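PDB 4MEA: predicted protein from Acinetobacter sp. RUH2624, which hydrolyses epoxides as a Cif-type epoxide hydrolase of the alpha/beta hydrolase fold, a secreted virulence factor. Local coordinates for residues M19-Y31 / P220-T232. Numbering follows the deposited sequence.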
loop_
_atom_site.group_PDB
_atom_site.type_symbol
_atom_site.label_atom_id
_atom_site.label_comp_id
_atom_site.label_asym_id
_atom_site.label_seq_id
_atom_site.Cartn_x
_atom_site.Cartn_y
_atom_site.Cartn_z
ATOM N N MET A 19 -27.760 -0.426 4.708
ATOM C CA MET A 19 -27.584 -1.724 4.055
ATOM C C MET A 19 -27.034 -2.757 5.050
ATOM O O MET A 19 -27.554 -3.871 5.148
ATOM C CB MET A 19 -26.641 -1.614 2.841
ATOM C CG MET A 19 -27.131 -0.684 1.729
ATOM S SD MET A 19 -26.013 -0.625 0.284
ATOM C CE MET A 19 -26.463 -2.131 -0.582
ATOM N N PHE A 20 -25.984 -2.382 5.779
ATOM C CA PHE A 20 -25.367 -3.273 6.758
ATOM C C PHE A 20 -26.382 -3.650 7.839
ATOM O O PHE A 20 -26.457 -4.808 8.251
ATOM C CB PHE A 20 -24.140 -2.624 7.423
ATOM C CG PHE A 20 -23.042 -2.220 6.459
ATOM C CD1 PHE A 20 -22.872 -2.879 5.252
ATOM C CD2 PHE A 20 -22.181 -1.172 6.774
ATOM C CE1 PHE A 20 -21.857 -2.510 4.375
ATOM C CE2 PHE A 20 -21.159 -0.787 5.896
ATOM C CZ PHE A 20 -21.000 -1.459 4.697
ATOM N N ASN A 21 -27.152 -2.670 8.300
ATOM C CA ASN A 21 -28.154 -2.907 9.340
ATOM C C ASN A 21 -29.235 -3.865 8.879
ATOM O O ASN A 21 -29.740 -4.677 9.660
ATOM C CB ASN A 21 -28.821 -1.606 9.767
ATOM C CG ASN A 21 -27.883 -0.674 10.490
ATOM O OD1 ASN A 21 -26.800 -1.064 10.925
ATOM N ND2 ASN A 21 -28.307 0.576 10.637
ATOM N N LYS A 22 -29.612 -3.740 7.610
ATOM C CA LYS A 22 -30.595 -4.629 7.012
ATOM C C LYS A 22 -30.070 -6.062 6.918
ATOM O O LYS A 22 -30.809 -7.023 7.160
ATOM C CB LYS A 22 -31.003 -4.120 5.627
ATOM C CG LYS A 22 -31.909 -5.063 4.848
ATOM C CD LYS A 22 -32.235 -4.509 3.466
ATOM C CE LYS A 22 -33.098 -5.472 2.665
ATOM N NZ LYS A 22 -33.375 -4.945 1.298
ATOM N N VAL A 23 -28.798 -6.207 6.555
ATOM C CA VAL A 23 -28.179 -7.528 6.501
ATOM C C VAL A 23 -28.277 -8.185 7.871
ATOM O O VAL A 23 -28.716 -9.334 8.003
ATOM C CB VAL A 23 -26.695 -7.451 6.047
ATOM C CG1 VAL A 23 -25.977 -8.758 6.335
ATOM C CG2 VAL A 23 -26.601 -7.087 4.548
ATOM N N LYS A 24 -27.892 -7.452 8.905
ATOM C CA LYS A 24 -27.930 -8.011 10.256
ATOM C C LYS A 24 -29.362 -8.295 10.760
ATOM O O LYS A 24 -29.653 -9.392 11.248
ATOM C CB LYS A 24 -27.170 -7.101 11.226
ATOM C CG LYS A 24 -27.002 -7.694 12.605
ATOM C CD LYS A 24 -25.991 -6.905 13.409
ATOM C CE LYS A 24 -25.832 -7.483 14.812
ATOM N NZ LYS A 24 -24.834 -6.714 15.614
ATOM N N SER A 25 -30.263 -7.327 10.617
ATOM C CA SER A 25 -31.631 -7.477 11.115
ATOM C C SER A 25 -32.429 -8.548 10.366
ATOM O O SER A 25 -33.342 -9.159 10.926
ATOM C CB SER A 25 -32.371 -6.132 11.084
ATOM O OG SER A 25 -31.731 -5.176 11.920
ATOM N N ASN A 26 -32.093 -8.770 9.098
ATOM C CA ASN A 26 -32.775 -9.797 8.308
ATOM C C ASN A 26 -32.097 -11.161 8.382
ATOM O O ASN A 26 -32.550 -12.116 7.753
ATOM C CB ASN A 26 -32.906 -9.366 6.844
ATOM C CG ASN A 26 -33.912 -8.247 6.653
ATOM O OD1 ASN A 26 -34.905 -8.161 7.370
ATOM N ND2 ASN A 26 -33.658 -7.384 5.683
ATOM N N GLY A 27 -31.017 -11.248 9.157
ATOM C CA GLY A 27 -30.245 -12.480 9.260
ATOM C C GLY A 27 -29.679 -12.977 7.934
ATOM O O GLY A 27 -29.715 -14.175 7.638
ATOM N N LEU A 28 -29.144 -12.056 7.134
ATOM C CA LEU A 28 -28.559 -12.404 5.838
ATOM C C LEU A 28 -27.042 -12.546 5.972
ATOM O O LEU A 28 -26.493 -12.366 7.054
ATOM C CB LEU A 28 -28.887 -11.319 4.814
ATOM C CG LEU A 28 -30.359 -10.911 4.671
ATOM C CD1 LEU A 28 -30.513 -9.929 3.519
ATOM C CD2 LEU A 28 -31.265 -12.126 4.470
ATOM N N GLY A 29 -26.362 -12.854 4.876
ATOM C CA GLY A 29 -24.905 -12.863 4.890
ATOM C C GLY A 29 -24.304 -13.838 5.890
ATOM O O GLY A 29 -24.636 -15.028 5.879
ATOM N N GLN A 30 -23.417 -13.344 6.755
ATOM C CA GLN A 30 -22.727 -14.220 7.705
ATOM C C GLN A 30 -23.681 -14.853 8.717
ATOM O O GLN A 30 -23.329 -15.827 9.391
ATOM C CB GLN A 30 -21.595 -13.486 8.441
ATOM C CG GLN A 30 -22.043 -12.331 9.347
ATOM C CD GLN A 30 -20.917 -11.803 10.215
ATOM O OE1 GLN A 30 -19.985 -12.532 10.558
ATOM N NE2 GLN A 30 -20.997 -10.525 10.574
ATOM N N TYR A 31 -24.888 -14.304 8.819
ATOM C CA TYR A 31 -25.855 -14.786 9.804
ATOM C C TYR A 31 -26.818 -15.798 9.193
ATOM O O TYR A 31 -27.663 -16.351 9.890
ATOM C CB TYR A 31 -26.656 -13.619 10.391
ATOM C CG TYR A 31 -25.808 -12.455 10.854
ATOM C CD1 TYR A 31 -25.131 -12.506 12.067
ATOM C CD2 TYR A 31 -25.699 -11.297 10.083
ATOM C CE1 TYR A 31 -24.349 -11.438 12.497
ATOM C CE2 TYR A 31 -24.928 -10.220 10.505
ATOM C CZ TYR A 31 -24.251 -10.302 11.716
ATOM O OH TYR A 31 -23.479 -9.246 12.144
ATOM N N PRO A 220 -24.481 -4.996 -5.510
ATOM C CA PRO A 220 -24.430 -4.171 -4.301
ATOM C C PRO A 220 -24.916 -4.933 -3.058
ATOM O O PRO A 220 -24.376 -4.715 -1.966
ATOM C CB PRO A 220 -25.368 -3.005 -4.637
ATOM C CG PRO A 220 -25.285 -2.893 -6.137
ATOM C CD PRO A 220 -25.153 -4.313 -6.632
ATOM N N GLU A 221 -25.898 -5.820 -3.222
ATOM C CA GLU A 221 -26.441 -6.567 -2.078
ATOM C C GLU A 221 -25.494 -7.655 -1.602
ATOM O O GLU A 221 -25.348 -7.868 -0.396
ATOM C CB GLU A 221 -27.816 -7.173 -2.391
ATOM C CG GLU A 221 -28.202 -8.355 -1.488
ATOM C CD GLU A 221 -28.396 -7.964 -0.025
ATOM O OE1 GLU A 221 -28.550 -6.756 0.260
ATOM O OE2 GLU A 221 -28.396 -8.869 0.844
ATOM N N LEU A 222 -24.864 -8.362 -2.540
ATOM C CA LEU A 222 -23.840 -9.336 -2.156
ATOM C C LEU A 222 -22.677 -8.620 -1.457
ATOM O O LEU A 222 -22.166 -9.086 -0.438
ATOM C CB LEU A 222 -23.338 -10.139 -3.360
ATOM C CG LEU A 222 -22.193 -11.107 -3.024
ATOM C CD1 LEU A 222 -22.617 -12.165 -2.005
ATOM C CD2 LEU A 222 -21.661 -11.780 -4.280
ATOM N N LEU A 223 -22.262 -7.479 -2.000
ATOM C CA LEU A 223 -21.187 -6.723 -1.375
ATOM C C LEU A 223 -21.566 -6.292 0.043
ATOM O O LEU A 223 -20.761 -6.422 0.968
ATOM C CB LEU A 223 -20.753 -5.536 -2.248
ATOM C CG LEU A 223 -19.958 -5.917 -3.511
ATOM C CD1 LEU A 223 -19.812 -4.728 -4.472
ATOM C CD2 LEU A 223 -18.579 -6.504 -3.166
ATOM N N ALA A 224 -22.788 -5.795 0.225
ATOM C CA ALA A 224 -23.249 -5.412 1.558
ATOM C C ALA A 224 -23.148 -6.582 2.549
ATOM O O ALA A 224 -22.750 -6.400 3.705
ATOM C CB ALA A 224 -24.688 -4.867 1.502
ATOM N N GLU A 225 -23.484 -7.781 2.083
ATOM C CA GLU A 225 -23.392 -8.991 2.914
ATOM C C GLU A 225 -21.951 -9.373 3.255
ATOM O O GLU A 225 -21.669 -9.813 4.373
ATOM C CB GLU A 225 -24.079 -10.169 2.223
ATOM C CG GLU A 225 -25.562 -9.981 2.065
ATOM C CD GLU A 225 -26.221 -11.165 1.396
ATOM O OE1 GLU A 225 -25.534 -12.188 1.184
ATOM O OE2 GLU A 225 -27.425 -11.069 1.088
ATOM N N LEU A 226 -21.050 -9.212 2.288
ATOM C CA LEU A 226 -19.630 -9.490 2.502
ATOM C C LEU A 226 -18.942 -8.434 3.371
ATOM O O LEU A 226 -17.988 -8.734 4.090
ATOM C CB LEU A 226 -18.894 -9.605 1.162
ATOM C CG LEU A 226 -19.340 -10.813 0.339
ATOM C CD1 LEU A 226 -18.705 -10.804 -1.042
ATOM C CD2 LEU A 226 -18.986 -12.084 1.100
ATOM N N ILE A 227 -19.430 -7.202 3.306
ATOM C CA ILE A 227 -18.755 -6.090 3.970
ATOM C C ILE A 227 -19.267 -5.828 5.386
ATOM O O ILE A 227 -18.508 -5.398 6.258
ATOM C CB ILE A 227 -18.807 -4.818 3.101
ATOM C CG1 ILE A 227 -18.075 -5.087 1.780
ATOM C CG2 ILE A 227 -18.189 -3.641 3.845
ATOM C CD1 ILE A 227 -18.264 -4.011 0.700
ATOM N N GLU A 228 -20.546 -6.115 5.623
ATOM C CA GLU A 228 -21.118 -5.944 6.956
ATOM C C GLU A 228 -20.244 -6.536 8.063
ATOM O O GLU A 228 -20.124 -5.933 9.138
ATOM C CB GLU A 228 -22.553 -6.499 7.027
ATOM C CG GLU A 228 -23.228 -6.337 8.396
ATOM C CD GLU A 228 -23.012 -7.524 9.323
ATOM O OE1 GLU A 228 -22.530 -8.582 8.856
ATOM O OE2 GLU A 228 -23.335 -7.400 10.529
ATOM N N PRO A 229 -19.620 -7.707 7.815
ATOM C CA PRO A 229 -18.800 -8.301 8.882
ATOM C C PRO A 229 -17.515 -7.521 9.164
ATOM O O PRO A 229 -16.862 -7.762 10.184
ATOM C CB PRO A 229 -18.464 -9.697 8.336
ATOM C CG PRO A 229 -19.542 -9.984 7.337
ATOM C CD PRO A 229 -19.809 -8.644 6.694
ATOM N N TYR A 230 -17.177 -6.586 8.278
ATOM C CA TYR A 230 -15.945 -5.796 8.391
ATOM C C TYR A 230 -16.268 -4.302 8.491
ATOM O O TYR A 230 -15.502 -3.455 8.029
ATOM C CB TYR A 230 -15.041 -6.046 7.171
ATOM C CG TYR A 230 -14.417 -7.418 7.165
ATOM C CD1 TYR A 230 -13.169 -7.640 7.753
ATOM C CD2 TYR A 230 -15.079 -8.504 6.591
ATOM C CE1 TYR A 230 -12.597 -8.906 7.770
ATOM C CE2 TYR A 230 -14.516 -9.773 6.601
ATOM C CZ TYR A 230 -13.282 -9.970 7.187
ATOM O OH TYR A 230 -12.722 -11.228 7.195
ATOM N N SER A 231 -17.408 -3.980 9.097
ATOM C CA SER A 231 -17.920 -2.619 9.032
ATOM C C SER A 231 -17.693 -1.807 10.304
ATOM O O SER A 231 -18.147 -0.667 10.387
ATOM C CB SER A 231 -19.407 -2.625 8.669
ATOM O OG SER A 231 -20.175 -3.309 9.658
ATOM N N THR A 232 -16.999 -2.383 11.284
ATOM C CA THR A 232 -16.708 -1.678 12.530
ATOM C C THR A 232 -15.214 -1.673 12.848
ATOM O O THR A 232 -14.479 -2.560 12.402
ATOM C CB THR A 232 -17.494 -2.292 13.717
ATOM O OG1 THR A 232 -17.276 -3.704 13.748
ATOM C CG2 THR A 232 -18.993 -2.044 13.552
HETATM O O HOH W 1 -28.965 -4.826 2.555
HETATM O O HOH W 2 -22.852 -10.497 6.732
HETATM O O HOH W 3 -18.630 -9.284 12.013
#
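G29 passes E225 with their CA atoms 4.6 Å apart, and F20 comes close to E228, 5.0 Å between CA atoms, the two places where residues 19-31 meet helix 220-227 and its end. The axes of helices 19-25 and 220-227 cross at -74°, 9.0 Å apart. A Schellman motif at G27 ends the first helix, and the chain turns back over the second. A224 sits at the crossing: M19, bent at chi3, brings its CE to 3.9 Å from A224 CB, and V23 CG2 packs beside it. The CZ end of the F20 ring meets I227 CG2 at 3.7 Å and its CD2 side meets S231 CB, both obliquely. E228 is the buried polar centre. Its CG stands anti to the backbone N (chi1 -179°), and a bend at chi2 carries the carboxylate to the short 3-10 segment 30-31. There Y31 OH donates a very short bond of 2.5 Å to E228 OE2, at the ring edge, while Q30 NE2 donates a 3.0 Å hydrogen bond to E228 OE1 from the syn side, 22° out of the carboxylate plane. A water joining Q30 N, E225 O and E228 OE1 gives that oxygen a second donor. Helix 220-227 belongs to the helical insertion between strands 151-157 and 267-272, consistent with an epoxide hydrolase cap; it packs on helix 200-211 through I227 and touches helix 307-323 through L222 and L226, with residues 19-31 against it.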